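Local atomic coordinates of oxidoreductase protein (Agrobacterium radiobacter, PDB entry 5UI9), a protein that probably catalyses NAD-dependent oxidation or reduction of a small hydroxylated substrate, as in other enzymes of the GFO/IDH/MocA oxidoreductase family. Residues A9-G14 / G57-L62; T131-V136 / T244-D249. All blocks are in the same frame, centred on the assembly; numbering follows the deposited sequence.

Contact 1. Residues A9-G14 / G57-L62. With NAD (nicotinamide-adenine-dinucleotide), chain C.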
ATOM      1  N   ALA A   9      12.357 -30.915  24.874  1.00 36.33           N
ATOM      2  CA  ALA A   9      11.955 -30.240  26.103  1.00 34.84           C
ATOM      3  C   ALA A   9      11.414 -28.883  25.699  1.00 34.51           C
ATOM      4  O   ALA A   9      12.072 -28.173  24.949  1.00 33.98           O
ATOM      5  CB  ALA A   9      13.132 -30.080  27.037  1.00 35.72           C
ATOM      6  N   LEU A  10      10.224 -28.530  26.181  1.00 33.48           N
ATOM      7  CA  LEU A  10       9.635 -27.223  25.891  1.00 33.71           C
ATOM      8  C   LEU A  10       9.761 -26.334  27.127  1.00 34.12           C
ATOM      9  O   LEU A  10       9.433 -26.757  28.235  1.00 35.98           O
ATOM     10  CB  LEU A  10       8.184 -27.361  25.436  1.00 32.38           C
ATOM     11  CG  LEU A  10       7.477 -26.036  25.085  1.00 32.70           C
ATOM     12  CD1 LEU A  10       6.600 -26.164  23.850  1.00 32.08           C
ATOM     13  CD2 LEU A  10       6.658 -25.506  26.261  1.00 33.47           C
ATOM     14  N   ILE A  11      10.259 -25.119  26.928  1.00 34.62           N
ATOM     15  CA  ILE A  11      10.444 -24.137  28.003  1.00 34.15           C
ATOM     16  C   ILE A  11       9.542 -22.939  27.706  1.00 33.98           C
ATOM     17  O   ILE A  11       9.719 -22.267  26.692  1.00 32.40           O
ATOM     18  CB  ILE A  11      11.908 -23.659  28.084  1.00 35.78           C
ATOM     19  CG1 ILE A  11      12.863 -24.850  28.269  1.00 37.11           C
ATOM     20  CG2 ILE A  11      12.089 -22.644  29.218  1.00 35.86           C
ATOM     21  CD1 ILE A  11      14.314 -24.492  28.037  1.00 38.68           C
ATOM     22  N   GLY A  12       8.594 -22.681  28.607  1.00 34.02           N
ATOM     23  CA  GLY A  12       7.625 -21.594  28.477  1.00 33.77           C
ATOM     24  C   GLY A  12       6.267 -22.177  28.161  1.00 33.71           C
ATOM     25  O   GLY A  12       5.883 -22.235  27.012  1.00 33.70           O
ATOM     26  N   CYS A  13       5.551 -22.621  29.192  1.00 34.97           N
ATOM     27  CA  CYS A  13       4.259 -23.304  29.039  1.00 35.51           C
ATOM     28  C   CYS A  13       3.090 -22.311  29.041  1.00 35.83           C
ATOM     29  O   CYS A  13       2.119 -22.476  29.790  1.00 35.86           O
ATOM     30  CB  CYS A  13       4.088 -24.346  30.151  1.00 36.37           C
ATOM     31  SG  CYS A  13       5.278 -25.703  30.058  1.00 37.87           S
ATOM     32  N   GLY A  14       3.179 -21.299  28.182  1.00 32.84           N
ATOM     33  CA  GLY A  14       2.235 -20.186  28.196  1.00 33.93           C
ATOM     34  C   GLY A  14       1.077 -20.351  27.241  1.00 34.10           C
ATOM     35  O   GLY A  14       0.730 -21.466  26.846  1.00 34.39           O
ATOM     36  N   GLY A  57      10.836 -26.402  37.336  1.00 40.71           N
ATOM     37  CA  GLY A  57      10.613 -25.020  37.728  1.00 41.06           C
ATOM     38  C   GLY A  57      11.628 -24.033  37.168  1.00 40.36           C
ATOM     39  O   GLY A  57      11.408 -22.822  37.235  1.00 39.41           O
ATOM     40  N   ASP A  58      12.748 -24.535  36.646  1.00 40.66           N
ATOM     41  CA  ASP A  58      13.767 -23.686  36.022  1.00 41.63           C
ATOM     42  C   ASP A  58      14.589 -24.442  34.980  1.00 40.40           C
ATOM     43  O   ASP A  58      14.867 -25.630  35.133  1.00 40.93           O
ATOM     44  CB  ASP A  58      14.700 -23.075  37.072  1.00 44.19           C
ATOM     45  CG  ASP A  58      15.505 -24.120  37.825  1.00 45.41           C
ATOM     46  OD1 ASP A  58      14.943 -24.739  38.750  1.00 48.71           O
ATOM     47  OD2 ASP A  58      16.692 -24.325  37.485  1.00 45.64           O
ATOM     48  N   ALA A  59      14.971 -23.726  33.923  1.00 39.86           N
ATOM     49  CA  ALA A  59      15.670 -24.302  32.781  1.00 38.97           C
ATOM     50  C   ALA A  59      17.059 -24.849  33.130  1.00 38.95           C
ATOM     51  O   ALA A  59      17.490 -25.837  32.539  1.00 39.20           O
ATOM     52  CB  ALA A  59      15.771 -23.277  31.656  1.00 38.28           C
ATOM     53  N   ALA A  60      17.751 -24.221  34.080  1.00 38.67           N
ATOM     54  CA  ALA A  60      19.088 -24.681  34.490  1.00 39.66           C
ATOM     55  C   ALA A  60      19.077 -26.133  34.957  1.00 39.71           C
ATOM     56  O   ALA A  60      19.931 -26.922  34.557  1.00 41.53           O
ATOM     57  CB  ALA A  60      19.655 -23.779  35.579  1.00 40.45           C
ATOM     58  N   ALA A  61      18.096 -26.478  35.788  1.00 40.15           N
ATOM     59  CA  ALA A  61      17.922 -27.845  36.283  1.00 40.38           C
ATOM     60  C   ALA A  61      17.549 -28.807  35.150  1.00 40.85           C
ATOM     61  O   ALA A  61      18.095 -29.908  35.066  1.00 41.40           O
ATOM     62  CB  ALA A  61      16.864 -27.884  37.378  1.00 40.08           C
ATOM     63  N   LEU A  62      16.619 -28.383  34.294  1.00 39.91           N
ATOM     64  CA  LEU A  62      16.237 -29.140  33.099  1.00 40.59           C
ATOM     65  C   LEU A  62      17.466 -29.544  32.288  1.00 40.09           C
ATOM     66  O   LEU A  62      17.661 -30.723  32.011  1.00 40.11           O
ATOM     67  CB  LEU A  62      15.262 -28.323  32.235  1.00 39.89           C
ATOM     68  CG  LEU A  62      14.900 -28.824  30.832  1.00 39.59           C
ATOM     69  CD1 LEU A  62      14.027 -30.066  30.906  1.00 40.28           C
ATOM     70  CD2 LEU A  62      14.205 -27.719  30.050  1.00 39.23           C
TER
HETATM   71  PA  NAD C 401       2.950 -16.105  27.836  1.00 34.28           P
HETATM   72  O1A NAD C 401       3.361 -15.027  28.816  1.00 33.91           O
HETATM   73  O2A NAD C 401       1.518 -16.559  27.769  1.00 29.96           O
HETATM   74  O5B NAD C 401       3.863 -17.393  28.095  1.00 34.76           O
HETATM   75  C5B NAD C 401       5.229 -17.310  28.481  1.00 36.37           C
HETATM   76  C4B NAD C 401       5.466 -18.387  29.528  1.00 35.62           C
HETATM   77  O4B NAD C 401       6.867 -18.540  29.722  1.00 36.73           O
HETATM   78  C3B NAD C 401       4.866 -18.032  30.881  1.00 36.61           C
HETATM   79  O3B NAD C 401       4.074 -19.131  31.353  1.00 37.01           O
HETATM   80  C2B NAD C 401       6.057 -17.751  31.785  1.00 37.14           C
HETATM   81  O2B NAD C 401       5.822 -18.186  33.124  1.00 36.63           O
HETATM   82  C1B NAD C 401       7.165 -18.548  31.117  1.00 38.09           C
HETATM   83  N9A NAD C 401       8.554 -18.055  31.266  1.00 39.45           N
HETATM   84  C8A NAD C 401       9.022 -16.812  31.038  1.00 38.97           C
HETATM   85  N7A NAD C 401      10.363 -16.770  31.248  1.00 38.49           N
HETATM   86  C5A NAD C 401      10.770 -18.005  31.598  1.00 39.04           C
HETATM   87  C6A NAD C 401      12.049 -18.671  31.961  1.00 38.04           C
HETATM   88  N6A NAD C 401      13.214 -17.988  31.995  1.00 38.01           N
HETATM   89  N1A NAD C 401      12.015 -19.992  32.255  1.00 37.78           N
HETATM   90  C2A NAD C 401      10.871 -20.709  32.237  1.00 36.38           C
HETATM   91  N3A NAD C 401       9.681 -20.167  31.918  1.00 36.24           N
HETATM   92  C4A NAD C 401       9.569 -18.850  31.596  1.00 38.31           C
HETATM   93  O3  NAD C 401       3.438 -15.658  26.372  1.00 33.01           O
HETATM   94  PN  NAD C 401       2.767 -16.184  25.000  1.00 31.79           P
HETATM   95  O1N NAD C 401       1.563 -15.343  24.659  1.00 33.07           O
HETATM   96  O2N NAD C 401       2.621 -17.683  25.058  1.00 37.16           O
HETATM   97  O5D NAD C 401       3.931 -15.771  23.987  1.00 29.76           O
HETATM   98  C5D NAD C 401       5.220 -16.358  24.110  1.00 29.79           C
HETATM   99  C4D NAD C 401       5.999 -16.058  22.845  1.00 29.73           C
HETATM  100  O4D NAD C 401       5.301 -16.630  21.734  1.00 32.39           O
HETATM  101  C3D NAD C 401       6.126 -14.563  22.590  1.00 30.53           C
HETATM  102  O3D NAD C 401       7.483 -14.236  22.271  1.00 29.42           O
HETATM  103  C2D NAD C 401       5.195 -14.292  21.420  1.00 31.52           C
HETATM  104  O2D NAD C 401       5.681 -13.281  20.537  1.00 30.72           O
HETATM  105  C1D NAD C 401       5.134 -15.645  20.715  1.00 31.73           C
HETATM  106  N1N NAD C 401       3.909 -15.912  19.938  1.00 31.52           N
HETATM  107  C2N NAD C 401       4.073 -16.424  18.705  1.00 29.68           C
HETATM  108  C3N NAD C 401       3.000 -16.721  17.879  1.00 31.66           C
HETATM  109  C7N NAD C 401       3.280 -17.290  16.515  1.00 34.18           C
HETATM  110  O7N NAD C 401       4.242 -18.039  16.367  1.00 33.59           O
HETATM  111  N7N NAD C 401       2.488 -16.983  15.484  1.00 31.85           N
HETATM  112  C4N NAD C 401       1.710 -16.476  18.352  1.00 32.63           C
HETATM  113  C5N NAD C 401       1.546 -15.949  19.635  1.00 32.74           C
HETATM  114  C6N NAD C 401       2.667 -15.680  20.420  1.00 30.17           C

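Contact 2. Residues T131-V136 / T244-D249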
ATOM      1  N   THR A 131      -0.380 -22.156   4.661  1.00 31.75           N
ATOM      2  CA  THR A 131      -0.741 -22.651   3.325  1.00 33.15           C
ATOM      3  C   THR A 131      -0.903 -21.550   2.249  1.00 31.77           C
ATOM      4  O   THR A 131      -0.321 -21.667   1.175  1.00 31.19           O
ATOM      5  CB  THR A 131      -1.994 -23.548   3.403  1.00 35.63           C
ATOM      6  OG1 THR A 131      -1.728 -24.639   4.294  1.00 37.68           O
ATOM      7  CG2 THR A 131      -2.392 -24.102   2.024  1.00 37.81           C
ATOM      8  N   PRO A 132      -1.669 -20.479   2.530  1.00 31.27           N
ATOM      9  CA  PRO A 132      -1.803 -19.437   1.496  1.00 31.77           C
ATOM     10  C   PRO A 132      -0.495 -18.735   1.119  1.00 31.88           C
ATOM     11  O   PRO A 132      -0.315 -18.370  -0.047  1.00 30.87           O
ATOM     12  CB  PRO A 132      -2.795 -18.435   2.117  1.00 31.32           C
ATOM     13  CG  PRO A 132      -2.791 -18.738   3.575  1.00 31.80           C
ATOM     14  CD  PRO A 132      -2.559 -20.215   3.671  1.00 31.21           C
ATOM     15  N   ILE A 133       0.414 -18.577   2.078  1.00 30.21           N
ATOM     16  CA  ILE A 133       1.708 -17.935   1.803  1.00 32.53           C
ATOM     17  C   ILE A 133       2.615 -18.866   0.990  1.00 33.61           C
ATOM     18  O   ILE A 133       3.343 -18.423   0.102  1.00 34.70           O
ATOM     19  CB  ILE A 133       2.452 -17.516   3.100  1.00 32.31           C
ATOM     20  CG1 ILE A 133       1.545 -16.712   4.052  1.00 32.22           C
ATOM     21  CG2 ILE A 133       3.726 -16.745   2.764  1.00 32.86           C
ATOM     22  CD1 ILE A 133       0.813 -15.559   3.423  1.00 34.28           C
ATOM     23  N   GLN A 134       2.577 -20.151   1.321  1.00 34.63           N
ATOM     24  CA  GLN A 134       3.273 -21.189   0.557  1.00 36.15           C
ATOM     25  C   GLN A 134       2.778 -21.238  -0.880  1.00 36.00           C
ATOM     26  O   GLN A 134       3.575 -21.398  -1.801  1.00 37.24           O
ATOM     27  CB  GLN A 134       3.083 -22.563   1.215  1.00 37.66           C
ATOM     28  CG  GLN A 134       3.804 -22.702   2.552  1.00 38.90           C
ATOM     29  CD  GLN A 134       5.291 -22.951   2.391  1.00 39.65           C
ATOM     30  OE1 GLN A 134       5.697 -23.902   1.723  1.00 39.83           O
ATOM     31  NE2 GLN A 134       6.110 -22.105   3.007  1.00 37.44           N
ATOM     32  N   ALA A 135       1.470 -21.074  -1.067  1.00 34.17           N
ATOM     33  CA  ALA A 135       0.883 -21.056  -2.408  1.00 34.43           C
ATOM     34  C   ALA A 135       1.351 -19.850  -3.233  1.00 34.84           C
ATOM     35  O   ALA A 135       1.671 -19.997  -4.411  1.00 37.10           O
ATOM     36  CB  ALA A 135      -0.634 -21.095  -2.326  1.00 34.56           C
ATOM     37  N   VAL A 136       1.401 -18.670  -2.618  1.00 34.08           N
ATOM     38  CA  VAL A 136       1.933 -17.469  -3.284  1.00 34.54           C
ATOM     39  C   VAL A 136       3.383 -17.703  -3.737  1.00 35.69           C
ATOM     40  O   VAL A 136       3.738 -17.395  -4.874  1.00 36.37           O
ATOM     41  CB  VAL A 136       1.832 -16.208  -2.378  1.00 34.37           C
ATOM     42  CG1 VAL A 136       2.613 -15.022  -2.952  1.00 35.27           C
ATOM     43  CG2 VAL A 136       0.373 -15.816  -2.172  1.00 33.33           C
ATOM     44  N   THR A 244      -3.023 -12.515   6.077  1.00 29.24           N
ATOM     45  CA  THR A 244      -2.196 -11.526   5.402  1.00 28.66           C
ATOM     46  C   THR A 244      -2.607 -11.478   3.923  1.00 29.73           C
ATOM     47  O   THR A 244      -2.559 -12.502   3.229  1.00 30.64           O
ATOM     48  CB  THR A 244      -0.698 -11.884   5.519  1.00 29.17           C
ATOM     49  OG1 THR A 244      -0.320 -11.970   6.903  1.00 28.16           O
ATOM     50  CG2 THR A 244       0.174 -10.836   4.812  1.00 29.68           C
ATOM     51  N   LEU A 245      -3.011 -10.295   3.451  1.00 28.65           N
ATOM     52  CA  LEU A 245      -3.425 -10.099   2.064  1.00 30.57           C
ATOM     53  C   LEU A 245      -2.213  -9.692   1.232  1.00 29.45           C
ATOM     54  O   LEU A 245      -1.387  -8.902   1.678  1.00 29.79           O
ATOM     55  CB  LEU A 245      -4.537  -9.039   1.977  1.00 31.73           C
ATOM     56  CG  LEU A 245      -5.694  -9.258   2.962  1.00 33.40           C
ATOM     57  CD1 LEU A 245      -6.807  -8.245   2.722  1.00 34.78           C
ATOM     58  CD2 LEU A 245      -6.234 -10.686   2.888  1.00 35.15           C
ATOM     59  N   ILE A 246      -2.102 -10.240   0.028  1.00 29.41           N
ATOM     60  CA  ILE A 246      -0.888 -10.090  -0.769  1.00 30.73           C
ATOM     61  C   ILE A 246      -1.206  -9.776  -2.227  1.00 31.47           C
ATOM     62  O   ILE A 246      -1.979 -10.492  -2.872  1.00 32.38           O
ATOM     63  CB  ILE A 246       0.022 -11.342  -0.665  1.00 31.67           C
ATOM     64  CG1 ILE A 246       0.473 -11.543   0.791  1.00 31.95           C
ATOM     65  CG2 ILE A 246       1.241 -11.193  -1.577  1.00 32.97           C
ATOM     66  CD1 ILE A 246       1.280 -12.792   1.041  1.00 32.29           C
ATOM     67  N   ASP A 247      -0.616  -8.685  -2.720  1.00 31.48           N
ATOM     68  CA  ASP A 247      -0.631  -8.338  -4.139  1.00 33.58           C
ATOM     69  C   ASP A 247       0.799  -8.448  -4.637  1.00 32.24           C
ATOM     70  O   ASP A 247       1.705  -7.960  -3.973  1.00 31.19           O
ATOM     71  CB  ASP A 247      -1.110  -6.897  -4.363  1.00 35.38           C
ATOM     72  CG  ASP A 247      -2.502  -6.623  -3.795  1.00 35.99           C
ATOM     73  OD1 ASP A 247      -3.186  -7.554  -3.320  1.00 37.15           O
ATOM     74  OD2 ASP A 247      -2.905  -5.448  -3.823  1.00 39.08           O
ATOM     75  N   ILE A 248       0.996  -9.099  -5.781  1.00 32.31           N
ATOM     76  CA  ILE A 248       2.279  -9.093  -6.479  1.00 32.30           C
ATOM     77  C   ILE A 248       2.036  -8.767  -7.945  1.00 33.21           C
ATOM     78  O   ILE A 248       1.164  -9.374  -8.569  1.00 32.74           O
ATOM     79  CB  ILE A 248       2.996 -10.466  -6.416  1.00 33.57           C
ATOM     80  CG1 ILE A 248       3.064 -11.022  -4.983  1.00 33.90           C
ATOM     81  CG2 ILE A 248       4.398 -10.369  -7.023  1.00 35.03           C
ATOM     82  CD1 ILE A 248       4.005 -10.283  -4.059  1.00 33.70           C
ATOM     83  N   ASP A 249       2.812  -7.831  -8.494  1.00 33.83           N
ATOM     84  CA  ASP A 249       2.811  -7.551  -9.927  1.00 34.42           C
ATOM     85  C   ASP A 249       4.124  -8.034 -10.535  1.00 36.24           C
ATOM     86  O   ASP A 249       5.206  -7.749 -10.006  1.00 36.85           O
ATOM     87  CB  ASP A 249       2.647  -6.054 -10.196  1.00 35.25           C
ATOM     88  CG  ASP A 249       1.267  -5.521  -9.827  1.00 34.82           C
ATOM     89  OD1 ASP A 249       0.416  -6.294  -9.324  1.00 32.59           O
ATOM     90  OD2 ASP A 249       1.041  -4.306 -10.059  1.00 35.51           O
TER

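Contact 1. Residues A9-G14 / G57-L62
I11 and L62 make the closest apolar contact here, CG1 of I11 lying 3.6 Å from CD2 of L62. Further out, CD1 of I11 stands 3.8 Å from that same methyl and 4.1 Å from the CB of A59. At the start of the segment A9 adds its CB, which touches both methyls of L62, each at 4.0 Å, whereas I11 meets CD2 alone. L62 also touches A34 and C36 of strand 30-36.

The polar bond lies within 57-62, where D58 is the N-cap residue of the helix: its OD2 accepts from A61 N over 3.1 Å, met from above the carboxylate, about 45° out of its plane.

Toward the cofactor, I11 uses its other branch. With CG1 anti to the carbonyl carbon and CG2 anti to the backbone N (chi1 -56°), CG1 faces the helix while CG2 comes 3.8 Å from NAD C2A on the adenine. The chain then runs past the ribose and phosphate, with CA of G14 3.2 Å from NAD O5B. Helix 59-65 thus packs on A9 and I11 of strand 6-11, which leads into a glycine turn where G12 and G14 fit the GxGxxA pattern of a dinucleotide-binding Rossmann fold.

Contact 2. Residues T131-V136 / T244-D249
I133 on the helix and I246 on the strand meet end to end, their CD1 methyls 3.7 Å apart, while the two side chains cross at about a right angle. Both have CG1 beside the backbone N and anti to the carbonyl carbon. In I246 the chain is then extended (chi2 176°), whereas in I133 it bends again (chi2 -50°), and that bend carries CD1 nearer to the strand than the direction of its CB alone would suggest. The same methyl of I133 comes within 4.5 Å of the CB of T244, at the start of the segment.

Helix 131-141 lies here against a face of the large mixed sheet of the GFO/IDH/MocA C-terminal domain, with strand 245-250 running between strands 148-156 and 253-258. Helix 175-191 shares this layer: its I186 touches both I133 and I246, and L257 from the adjoining strand packs on V136 and I246. Farther along the strand, D249 forms salt bridges with R256 through OD1 and with R156 of the second subunit through OD2.

One turn along the helix from I133, V136 points its CB at the strand and meets the other branch of I246: CG1 of V136 stands 4.3 Å from CG2 of I246, a looser contact than the first. I246 is touched at both of its branches, CD1 by I133 and CG2 by V136, residues three apart on one face of the helix.

Both contacts are buried apolar packing of a helix on a strand, but they share no element and lie on opposite sides of the chain's centre, their centres about 36 Å apart. In contact 1 helix 59-65 lies against strand 6-11 of the parallel sheet, and glycine backbone and NAD take over where the aliphatic cluster stops; D58 and A60, around the helix start, are exposed, whereas A59 is buried. In contact 2 helix 131-141 lies against strand 245-250 of the mixed sheet; the T244 side chain lies about 9 Å from the bound acid and about 10 Å from NAD. The aspartates differ too: D58 caps a helix, D249 reaches the subunit interface. Within the assembly no other protein chain touches contact 1.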